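Local structure of DUF305 domain-containing protein (3BT5) at residues A[16-21]-A[69-74]; A[22-27]-A[52-57]; A[62-67]-A[131-136]. The protein is of unknown function but belongs to the DUF305 family of the ferritin clan and folds as a bundle of long helices. All coordinates share one frame; numbering follows the deposited sequence. Where two conformers were deposited one is given.

Contact 1. Residues A[16-21]-A[69-74]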
loop_
_atom_site.group_PDB
_atom_site.type_symbol
_atom_site.label_atom_id
_atom_site.label_comp_id
_atom_site.label_asym_id
_atom_site.label_seq_id
_atom_site.Cartn_x
_atom_site.Cartn_y
_atom_site.Cartn_z
ATOM N N PHE A 16 5.569 -6.480 -11.717
ATOM C CA PHE A 16 5.853 -5.730 -10.488
ATOM C C PHE A 16 4.975 -4.480 -10.417
ATOM O O PHE A 16 4.313 -4.214 -9.410
ATOM C CB PHE A 16 7.333 -5.331 -10.435
ATOM C CG PHE A 16 7.641 -4.370 -9.344
ATOM C CD1 PHE A 16 7.601 -4.784 -8.013
ATOM C CD2 PHE A 16 7.926 -3.051 -9.639
ATOM C CE1 PHE A 16 7.839 -3.864 -6.991
ATOM C CE2 PHE A 16 8.171 -2.130 -8.638
ATOM C CZ PHE A 16 8.142 -2.547 -7.303
ATOM N N VAL A 17 4.943 -3.703 -11.495
ATOM C CA VAL A 17 4.148 -2.482 -11.495
ATOM C C VAL A 17 2.657 -2.803 -11.422
ATOM O O VAL A 17 1.906 -2.148 -10.676
ATOM C CB VAL A 17 4.526 -1.581 -12.695
ATOM C CG1 VAL A 17 3.631 -0.326 -12.754
ATOM C CG2 VAL A 17 5.996 -1.157 -12.559
ATOM N N GLN A 18 2.205 -3.806 -12.172
ATOM C CA GLN A 18 0.786 -4.170 -12.110
ATOM C C GLN A 18 0.391 -4.560 -10.681
ATOM O O GLN A 18 -0.654 -4.139 -10.159
ATOM C CB GLN A 18 0.493 -5.332 -13.046
ATOM C CG GLN A 18 0.523 -4.932 -14.515
ATOM C CD GLN A 18 0.432 -6.156 -15.432
ATOM O OE1 GLN A 18 0.889 -7.255 -15.073
ATOM N NE2 GLN A 18 -0.117 -5.965 -16.632
ATOM N N HIS A 19 1.212 -5.401 -10.056
ATOM C CA HIS A 19 0.894 -5.838 -8.703
ATOM C C HIS A 19 0.976 -4.717 -7.700
ATOM O O HIS A 19 0.118 -4.617 -6.792
ATOM C CB HIS A 19 1.831 -6.935 -8.268
ATOM C CG HIS A 19 1.502 -8.268 -8.855
ATOM N ND1 HIS A 19 2.340 -9.357 -8.718
ATOM C CD2 HIS A 19 0.427 -8.699 -9.551
ATOM C CE1 HIS A 19 1.792 -10.402 -9.317
ATOM N NE2 HIS A 19 0.635 -10.033 -9.836
ATOM N N MET A 20 1.988 -3.852 -7.821
ATOM C CA MET A 20 2.124 -2.775 -6.841
ATOM C C MET A 20 0.991 -1.765 -6.970
ATOM O O MET A 20 0.574 -1.165 -5.984
ATOM C CB MET A 20 3.476 -2.084 -6.982
ATOM C CG MET A 20 3.797 -1.174 -5.848
ATOM S SD MET A 20 3.876 -1.976 -4.217
ATOM C CE MET A 20 5.291 -3.051 -4.479
ATOM N N LEU A 21 0.466 -1.585 -8.184
ATOM C CA LEU A 21 -0.624 -0.629 -8.357
ATOM C C LEU A 21 -1.840 -1.133 -7.571
ATOM O O LEU A 21 -2.508 -0.356 -6.873
ATOM C CB LEU A 21 -0.921 -0.444 -9.845
ATOM C CG LEU A 21 -2.071 0.501 -10.199
ATOM C CD1 LEU A 21 -1.857 1.881 -9.633
ATOM C CD2 LEU A 21 -2.189 0.565 -11.728
ATOM N N GLY A 69 2.245 0.518 -22.758
ATOM C CA GLY A 69 1.117 -0.065 -23.463
ATOM C C GLY A 69 0.720 -1.378 -22.844
ATOM O O GLY A 69 0.399 -2.340 -23.561
ATOM N N GLN A 70 0.765 -1.436 -21.508
ATOM C CA GLN A 70 0.411 -2.646 -20.778
ATOM C C GLN A 70 -0.864 -2.410 -19.991
ATOM O O GLN A 70 -1.065 -1.331 -19.450
ATOM C CB GLN A 70 1.533 -3.015 -19.810
ATOM C CG GLN A 70 2.815 -3.417 -20.508
ATOM C CD GLN A 70 2.747 -4.813 -21.107
ATOM O OE1 GLN A 70 1.759 -5.529 -20.947
ATOM N NE2 GLN A 70 3.812 -5.211 -21.777
ATOM N N PRO A 71 -1.717 -3.437 -19.902
ATOM C CA PRO A 71 -2.972 -3.327 -19.168
ATOM C C PRO A 71 -2.698 -3.372 -17.669
ATOM O O PRO A 71 -1.575 -3.694 -17.245
ATOM C CB PRO A 71 -3.727 -4.586 -19.592
ATOM C CG PRO A 71 -2.636 -5.589 -19.867
ATOM C CD PRO A 71 -1.525 -4.777 -20.490
ATOM N N PRO A 72 -3.717 -3.063 -16.864
ATOM C CA PRO A 72 -3.618 -3.326 -15.435
ATOM C C PRO A 72 -3.502 -4.831 -15.243
ATOM O O PRO A 72 -3.909 -5.616 -16.120
ATOM C CB PRO A 72 -4.953 -2.816 -14.857
ATOM C CG PRO A 72 -5.748 -2.316 -15.975
ATOM C CD PRO A 72 -5.006 -2.476 -17.268
ATOM N N GLY A 73 -2.952 -5.261 -14.127
ATOM C CA GLY A 73 -2.924 -6.694 -13.912
ATOM C C GLY A 73 -4.306 -7.344 -13.832
ATOM O O GLY A 73 -5.326 -6.681 -13.574
ATOM N N GLU A 74 -4.350 -8.644 -14.090
ATOM C CA GLU A 74 -5.471 -9.454 -13.625
ATOM C C GLU A 74 -5.534 -9.299 -12.103
ATOM O O GLU A 74 -4.507 -9.087 -11.456
ATOM C CB GLU A 74 -5.216 -10.916 -13.979
ATOM C CG GLU A 74 -4.325 -11.087 -15.218
ATOM C CD GLU A 74 -2.838 -10.980 -14.894
ATOM O OE1 GLU A 74 -2.158 -10.098 -15.462
ATOM O OE2 GLU A 74 -2.351 -11.778 -14.065
HETATM O O HOH W 1 -2.724 -3.469 -11.853
HETATM O O HOH W 2 0.139 -9.097 -13.185
#
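Gln18 lies along the backbone of Pro71 to Gly73, with its CG 3.5 Å from Gly73 N. Its CG is anti to its own carbonyl carbon (chi1 -72°) and the chain runs extended beyond it. This carries the amide along the loop to the carbonyl of Pro71. Gln18 NE2 donates to Pro71 O at 2.8 Å, and the bond is nearly straight at 163°. The acceptor lies close to the amide plane of Gln18, but the donor stands above the carbonyl plane of Pro71. Pro71 CG lies 4.1 Å from Gln18 NE2. The other end of the amide turns to water: a water donates to Gln18 OE1 at 2.7 Å and weakly to Glu74 OE1. A second water ties the backbones, donating to Gln18 O and accepting from Gly73 N. Gly73 lets the loop run close. Its CA is 4.8 Å from Gln18 CA, and a side chain there would press tightly on Gln18 CB. An alanine in place of Gln18 lacks the amide, and Pro71 O would probably lose its donor, leaving the backbone water and the bond of Gln22 NE2 to Glu74 O to hold the loop. The loop begins at Gly69, whose positive phi belongs to a Schellman motif closing helix 41-68. The contact lies near the surface. It lays this loop along helix 11-37, whose other sides pack on helix 41-68 through Val17 and Met20, and on helix 100-122 through Phe16, His19 and Met20.

Contact 2. Residues A[22-27]-A[52-57]; sequences QHHAQA and LSQREQ
The antiparallel pairing of helix 11-37 with helix 41-68, inside the helical bundle, is joined here by His24, Gln54 and Gln57. His24 NE2 donates to Gln57 OE1 at 2.8 Å, with an N-H...O angle of 172°. The oxygen lies in the ring plane of His24, and the nitrogen meets it on a lone pair in the carbonyl plane of Gln57. Gln57 gets there on an extended chain, its CG beside its own backbone N. The bond fixes the rotation of the imidazole and indicates a proton on NE2.

In one of its two conformers, Gln54 bends at chi2 (-87°) and lays its amide over one face of the same ring. Its NE2 sits off-centre toward the rim, 3.5 Å from His24 NE2, at an angle too poor for a hydrogen bond. Gln54 OE1 meets His24 CA and Ala27 CB, each at 3.2 Å.

The local axes come within 9.0 Å and run at 155°, as an antiparallel pair does in a four-helix bundle; the long helices run up-down-down-up, consistent with the ferritin clan. All four touching residues are buried. A water bound to His23 ND1 at 2.8 Å also donates weakly to Gln54 OE1. The other two long helices pack against this polar layer. Gln54 and Gln57 touch helix 132-158 at Gln145, Ile141 and Thr144, while the ring of His23 meets that of His114 on helix 100-122.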
loop_
_atom_site.group_PDB
_atom_site.type_symbol
_atom_site.label_atom_id
_atom_site.label_comp_id
_atom_site.label_asym_id
_atom_site.label_seq_id
_atom_site.Cartn_x
_atom_site.Cartn_y
_atom_site.Cartn_z
ATOM N N GLN A 22 -2.130 -2.424 -7.667
ATOM C CA GLN A 22 -3.255 -2.975 -6.917
ATOM C C GLN A 22 -2.969 -2.977 -5.410
ATOM O O GLN A 22 -3.864 -2.757 -4.568
ATOM C CB GLN A 22 -3.507 -4.414 -7.375
ATOM C CG GLN A 22 -4.118 -4.529 -8.747
ATOM C CD GLN A 22 -4.471 -5.972 -9.060
ATOM O OE1 GLN A 22 -5.083 -6.674 -8.244
ATOM N NE2 GLN A 22 -4.051 -6.436 -10.210
ATOM N N HIS A 23 -1.730 -3.251 -5.051
ATOM C CA HIS A 23 -1.335 -3.264 -3.633
ATOM C C HIS A 23 -1.538 -1.862 -3.029
ATOM O O HIS A 23 -2.167 -1.699 -1.966
ATOM C CB HIS A 23 0.128 -3.675 -3.572
ATOM C CG HIS A 23 0.570 -4.211 -2.243
ATOM N ND1 HIS A 23 0.948 -3.419 -1.175
ATOM C CD2 HIS A 23 0.707 -5.493 -1.827
ATOM C CE1 HIS A 23 1.279 -4.187 -0.156
ATOM N NE2 HIS A 23 1.147 -5.452 -0.529
ATOM N N HIS A 24 -1.048 -0.826 -3.718
ATOM C CA HIS A 24 -1.245 0.530 -3.241
ATOM C C HIS A 24 -2.722 0.878 -3.158
ATOM O O HIS A 24 -3.145 1.603 -2.227
ATOM C CB HIS A 24 -0.569 1.511 -4.194
ATOM C CG HIS A 24 0.864 1.811 -3.870
ATOM N ND1 HIS A 24 1.783 0.851 -3.486
ATOM C CD2 HIS A 24 1.537 2.989 -3.906
ATOM C CE1 HIS A 24 2.955 1.436 -3.281
ATOM N NE2 HIS A 24 2.833 2.728 -3.539
ATOM N N ALA A 25 -3.514 0.440 -4.132
ATOM C CA ALA A 25 -4.924 0.799 -4.118
ATOM C C ALA A 25 -5.592 0.374 -2.819
ATOM O O ALA A 25 -6.512 1.055 -2.324
ATOM C CB ALA A 25 -5.656 0.199 -5.295
ATOM N N GLN A 26 -5.154 -0.754 -2.253
ATOM C CA GLN A 26 -5.808 -1.216 -1.033
ATOM C C GLN A 26 -5.569 -0.259 0.147
ATOM O O GLN A 26 -6.396 -0.177 1.066
ATOM C CB GLN A 26 -5.388 -2.620 -0.629
ATOM C CG GLN A 26 -6.236 -3.107 0.548
ATOM C CD GLN A 26 -5.824 -4.459 1.036
ATOM O OE1 GLN A 26 -4.727 -4.629 1.562
ATOM N NE2 GLN A 26 -6.722 -5.400 0.930
ATOM N N ALA A 27 -4.444 0.442 0.141
ATOM C CA ALA A 27 -4.179 1.396 1.222
ATOM C C ALA A 27 -5.327 2.410 1.311
ATOM O O ALA A 27 -5.687 2.887 2.385
ATOM C CB ALA A 27 -2.808 2.101 1.019
ATOM N N LEU A 52 -2.524 10.156 0.492
ATOM C CA LEU A 52 -1.891 11.051 -0.460
ATOM C C LEU A 52 -0.578 10.498 -1.014
ATOM O O LEU A 52 -0.296 10.572 -2.219
ATOM C CB LEU A 52 -1.683 12.425 0.188
ATOM C CG LEU A 52 -3.003 13.190 0.384
ATOM C CD1 LEU A 52 -2.802 14.490 1.166
ATOM C CD2 LEU A 52 -3.708 13.457 -0.969
ATOM N N SER A 53 0.225 9.900 -0.152
ATOM C CA SER A 53 1.501 9.364 -0.621
ATOM C C SER A 53 1.293 8.154 -1.515
ATOM O O SER A 53 1.973 8.007 -2.542
ATOM C CB SER A 53 2.385 8.971 0.547
ATOM O OG SER A 53 1.830 7.833 1.178
ATOM N N GLN A 54 0.355 7.286 -1.168
ATOM C CA GLN A 54 0.101 6.110 -2.000
ATOM C C GLN A 54 -0.455 6.537 -3.357
ATOM O O GLN A 54 -0.063 5.998 -4.394
ATOM C CB GLN A 54 -0.860 5.149 -1.293
ATOM C CG GLN A 54 -0.287 4.472 -0.040
ATOM C CD GLN A 54 0.475 3.180 -0.361
ATOM O OE1 GLN A 54 -0.122 2.147 -0.698
ATOM N NE2 GLN A 54 1.792 3.232 -0.253
ATOM N N ARG A 55 -1.363 7.521 -3.364
ATOM C CA ARG A 55 -1.917 7.976 -4.636
ATOM C C ARG A 55 -0.852 8.579 -5.573
ATOM O O ARG A 55 -0.916 8.394 -6.790
ATOM C CB ARG A 55 -3.060 8.968 -4.389
ATOM C CG ARG A 55 -4.324 8.277 -3.932
ATOM C CD ARG A 55 -5.402 9.265 -3.528
ATOM N NE ARG A 55 -5.855 10.048 -4.670
ATOM C CZ ARG A 55 -6.941 10.809 -4.658
ATOM N NH1 ARG A 55 -7.696 10.848 -3.567
ATOM N NH2 ARG A 55 -7.283 11.515 -5.737
ATOM N N GLU A 56 0.111 9.307 -5.016
ATOM C CA GLU A 56 1.182 9.879 -5.833
ATOM C C GLU A 56 1.947 8.768 -6.538
ATOM O O GLU A 56 2.257 8.857 -7.725
ATOM C CB GLU A 56 2.142 10.681 -4.964
ATOM C CG GLU A 56 3.256 11.366 -5.754
ATOM C CD GLU A 56 4.353 11.968 -4.859
ATOM O OE1 GLU A 56 4.174 12.037 -3.623
ATOM O OE2 GLU A 56 5.407 12.369 -5.405
ATOM N N GLN A 57 2.233 7.688 -5.821
ATOM C CA GLN A 57 2.930 6.592 -6.458
ATOM C C GLN A 57 2.040 5.823 -7.443
ATOM O O GLN A 57 2.522 5.356 -8.485
ATOM C CB GLN A 57 3.521 5.682 -5.385
ATOM C CG GLN A 57 4.740 6.379 -4.751
ATOM C CD GLN A 57 5.289 5.709 -3.519
ATOM O OE1 GLN A 57 4.830 4.642 -3.105
ATOM N NE2 GLN A 57 6.304 6.340 -2.916
HETATM O O HOH W 3 1.570 -0.742 -1.346
#

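Contact 3. Residues A[62-67]-A[131-136]; sequences EAMLGR and RPEVER
Glu133 OE2 is gripped by three groups: Arg131 NE, a water and the indole NE1 of Trp68. Arg131 NE donates to Glu133 OE2 at 2.9 Å, with the carboxylate near the plane of the guanidinium and the oxygen met on its anti side. The water donates to Glu133 OE2 and accepts from Arg67 NE at 2.8 Å. The other carboxylate oxygen carries the salt bridge that joins the two helices directly. Arg67 NH2 reaches Glu133 OE1 at 2.7 Å from the syn side, but the bond is bent to 144°. The two side chains come from opposite directions, and their flat groups are nearly coplanar, 29° apart. Arg67 bends at chi3 (-64°), which folds its guanidinium back over Ala63 O and Met64 CA of its own helix. With two arginines close by, Glu133 is likely to stay ionised.

In the conformer described, Met64 runs past Glu133 in the opposite direction, alongside this network. Its methyl CE ends 3.4 Å from Glu133 O and 3.9 Å from Glu133 CB. Its sulfur SD packs on Val134 CG2 at 4.2 Å. The local axes are 12.0 Å apart, and long side chains span the separation.

Arg131 is at the N-cap position of helix 132-158. Its backbone N bonds to Glu13, which ties this end to helix 11-37. Leu65 packs on the same helix at Val17 and Leu21. The arrangement is a salt-bridge network at the end of a helical bundle, joining the last turns of helix 41-68 to the antiparallel first turns of helix 132-158.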
loop_
_atom_site.group_PDB
_atom_site.type_symbol
_atom_site.label_atom_id
_atom_site.label_comp_id
_atom_site.label_asym_id
_atom_site.label_seq_id
_atom_site.Cartn_x
_atom_site.Cartn_y
_atom_site.Cartn_z
ATOM N N GLU A 62 0.528 4.134 -12.950
ATOM C CA GLU A 62 -0.434 4.197 -14.050
ATOM C C GLU A 62 0.245 4.744 -15.307
ATOM O O GLU A 62 0.044 4.233 -16.413
ATOM C CB GLU A 62 -1.618 5.093 -13.634
ATOM C CG GLU A 62 -2.539 4.362 -12.655
ATOM C CD GLU A 62 -3.464 5.266 -11.837
ATOM O OE1 GLU A 62 -3.254 6.511 -11.750
ATOM O OE2 GLU A 62 -4.413 4.715 -11.239
ATOM N N ALA A 63 1.040 5.793 -15.135
ATOM C CA ALA A 63 1.711 6.400 -16.293
ATOM C C ALA A 63 2.676 5.404 -16.931
ATOM O O ALA A 63 2.765 5.301 -18.144
ATOM C CB ALA A 63 2.448 7.651 -15.873
ATOM N N MET A 64 3.385 4.652 -16.095
ATOM C CA MET A 64 4.315 3.647 -16.591
ATOM C C MET A 64 3.600 2.595 -17.429
ATOM O O MET A 64 4.051 2.239 -18.512
ATOM C CB MET A 64 4.970 2.962 -15.408
ATOM C CG MET A 64 6.440 3.073 -15.453
ATOM S SD MET A 64 7.243 2.438 -13.985
ATOM C CE MET A 64 8.079 3.917 -13.417
ATOM N N LEU A 65 2.506 2.054 -16.892
ATOM C CA LEU A 65 1.766 1.037 -17.606
ATOM C C LEU A 65 1.237 1.644 -18.914
ATOM O O LEU A 65 1.312 1.013 -19.952
ATOM C CB LEU A 65 0.644 0.471 -16.766
ATOM C CG LEU A 65 1.105 -0.332 -15.538
ATOM C CD1 LEU A 65 -0.151 -0.841 -14.844
ATOM C CD2 LEU A 65 1.988 -1.500 -15.957
ATOM N N GLY A 66 0.715 2.861 -18.851
ATOM C CA GLY A 66 0.252 3.523 -20.079
ATOM C C GLY A 66 1.346 3.667 -21.129
ATOM O O GLY A 66 1.127 3.379 -22.330
ATOM N N ARG A 67 2.513 4.145 -20.705
ATOM C CA ARG A 67 3.644 4.301 -21.641
ATOM C C ARG A 67 4.083 2.980 -22.242
ATOM O O ARG A 67 4.486 2.918 -23.414
ATOM C CB ARG A 67 4.856 4.961 -20.972
ATOM C CG ARG A 67 4.646 6.405 -20.576
ATOM C CD ARG A 67 5.979 7.090 -20.238
ATOM N NE ARG A 67 6.641 6.507 -19.064
ATOM C CZ ARG A 67 6.412 6.890 -17.808
ATOM N NH1 ARG A 67 5.516 7.837 -17.552
ATOM N NH2 ARG A 67 7.072 6.322 -16.806
ATOM N N ARG A 131 15.403 -1.522 -15.263
ATOM C CA ARG A 131 15.166 -0.300 -16.042
ATOM C C ARG A 131 15.183 0.925 -15.115
ATOM O O ARG A 131 14.549 0.910 -14.087
ATOM C CB ARG A 131 13.796 -0.455 -16.681
ATOM C CG ARG A 131 13.216 0.744 -17.328
ATOM C CD ARG A 131 11.848 0.374 -17.901
ATOM N NE ARG A 131 11.495 1.224 -19.033
ATOM C CZ ARG A 131 11.758 0.911 -20.295
ATOM N NH1 ARG A 131 12.367 -0.234 -20.582
ATOM N NH2 ARG A 131 11.410 1.734 -21.268
ATOM N N PRO A 132 15.945 1.977 -15.464
ATOM C CA PRO A 132 16.110 3.112 -14.546
ATOM C C PRO A 132 14.840 3.657 -13.877
ATOM O O PRO A 132 14.847 3.894 -12.664
ATOM C CB PRO A 132 16.802 4.176 -15.414
ATOM C CG PRO A 132 17.624 3.349 -16.386
ATOM C CD PRO A 132 16.752 2.132 -16.693
ATOM N N GLU A 133 13.764 3.863 -14.633
ATOM C CA GLU A 133 12.550 4.426 -14.036
ATOM C C GLU A 133 11.914 3.473 -13.040
ATOM O O GLU A 133 11.258 3.910 -12.078
ATOM C CB GLU A 133 11.530 4.801 -15.105
ATOM C CG GLU A 133 11.063 3.632 -15.978
ATOM C CD GLU A 133 10.061 4.075 -17.032
ATOM O OE1 GLU A 133 9.509 5.182 -16.875
ATOM O OE2 GLU A 133 9.818 3.342 -18.010
ATOM N N VAL A 134 12.123 2.177 -13.258
ATOM C CA VAL A 134 11.594 1.178 -12.333
ATOM C C VAL A 134 12.450 1.177 -11.081
ATOM O O VAL A 134 11.929 1.138 -9.974
ATOM C CB VAL A 134 11.495 -0.236 -12.978
ATOM C CG1 VAL A 134 11.068 -1.288 -11.952
ATOM C CG2 VAL A 134 10.495 -0.202 -14.149
ATOM N N GLU A 135 13.769 1.284 -11.242
ATOM C CA GLU A 135 14.642 1.355 -10.076
ATOM C C GLU A 135 14.299 2.573 -9.219
ATOM O O GLU A 135 14.249 2.489 -7.987
ATOM C CB GLU A 135 16.132 1.393 -10.488
ATOM C CG GLU A 135 17.052 1.297 -9.269
ATOM C CD GLU A 135 18.522 1.465 -9.581
ATOM O OE1 GLU A 135 18.859 1.873 -10.718
ATOM O OE2 GLU A 135 19.340 1.193 -8.670
ATOM N N ARG A 136 14.054 3.699 -9.879
ATOM C CA ARG A 136 13.745 4.945 -9.177
ATOM C C ARG A 136 12.453 4.774 -8.379
ATOM O O ARG A 136 12.393 5.082 -7.175
ATOM C CB ARG A 136 13.625 6.096 -10.184
ATOM C CG ARG A 136 13.476 7.481 -9.569
ATOM C CD ARG A 136 13.567 8.586 -10.630
ATOM N NE ARG A 136 12.525 8.472 -11.654
ATOM C CZ ARG A 136 12.750 8.192 -12.939
ATOM N NH1 ARG A 136 11.732 8.112 -13.790
ATOM N NH2 ARG A 136 13.989 7.995 -13.379
HETATM O O HOH W 4 8.480 4.643 -19.919
#

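From the N terminus, helix 11-37 supplies the first segments of contact 1 and then contact 2. The chain turns back into helix 41-68, and contact 2 closes first, at 52-57. Contact 3 opens at 62-67, before the following loop closes contact 1 at 69-74. Contact 2 is thus nested within contact 1, whereas contacts 1 and 3 cross and contacts 2 and 3 stand in series. Contact 3 closes only at the start of helix 132-158. Contacts 1 and 3 touch through Val17, Leu21, Glu62 and Leu65. Contacts 1 and 2 meet where Gln22 reaches Glu74 O. Together they tie three long helices and one loop.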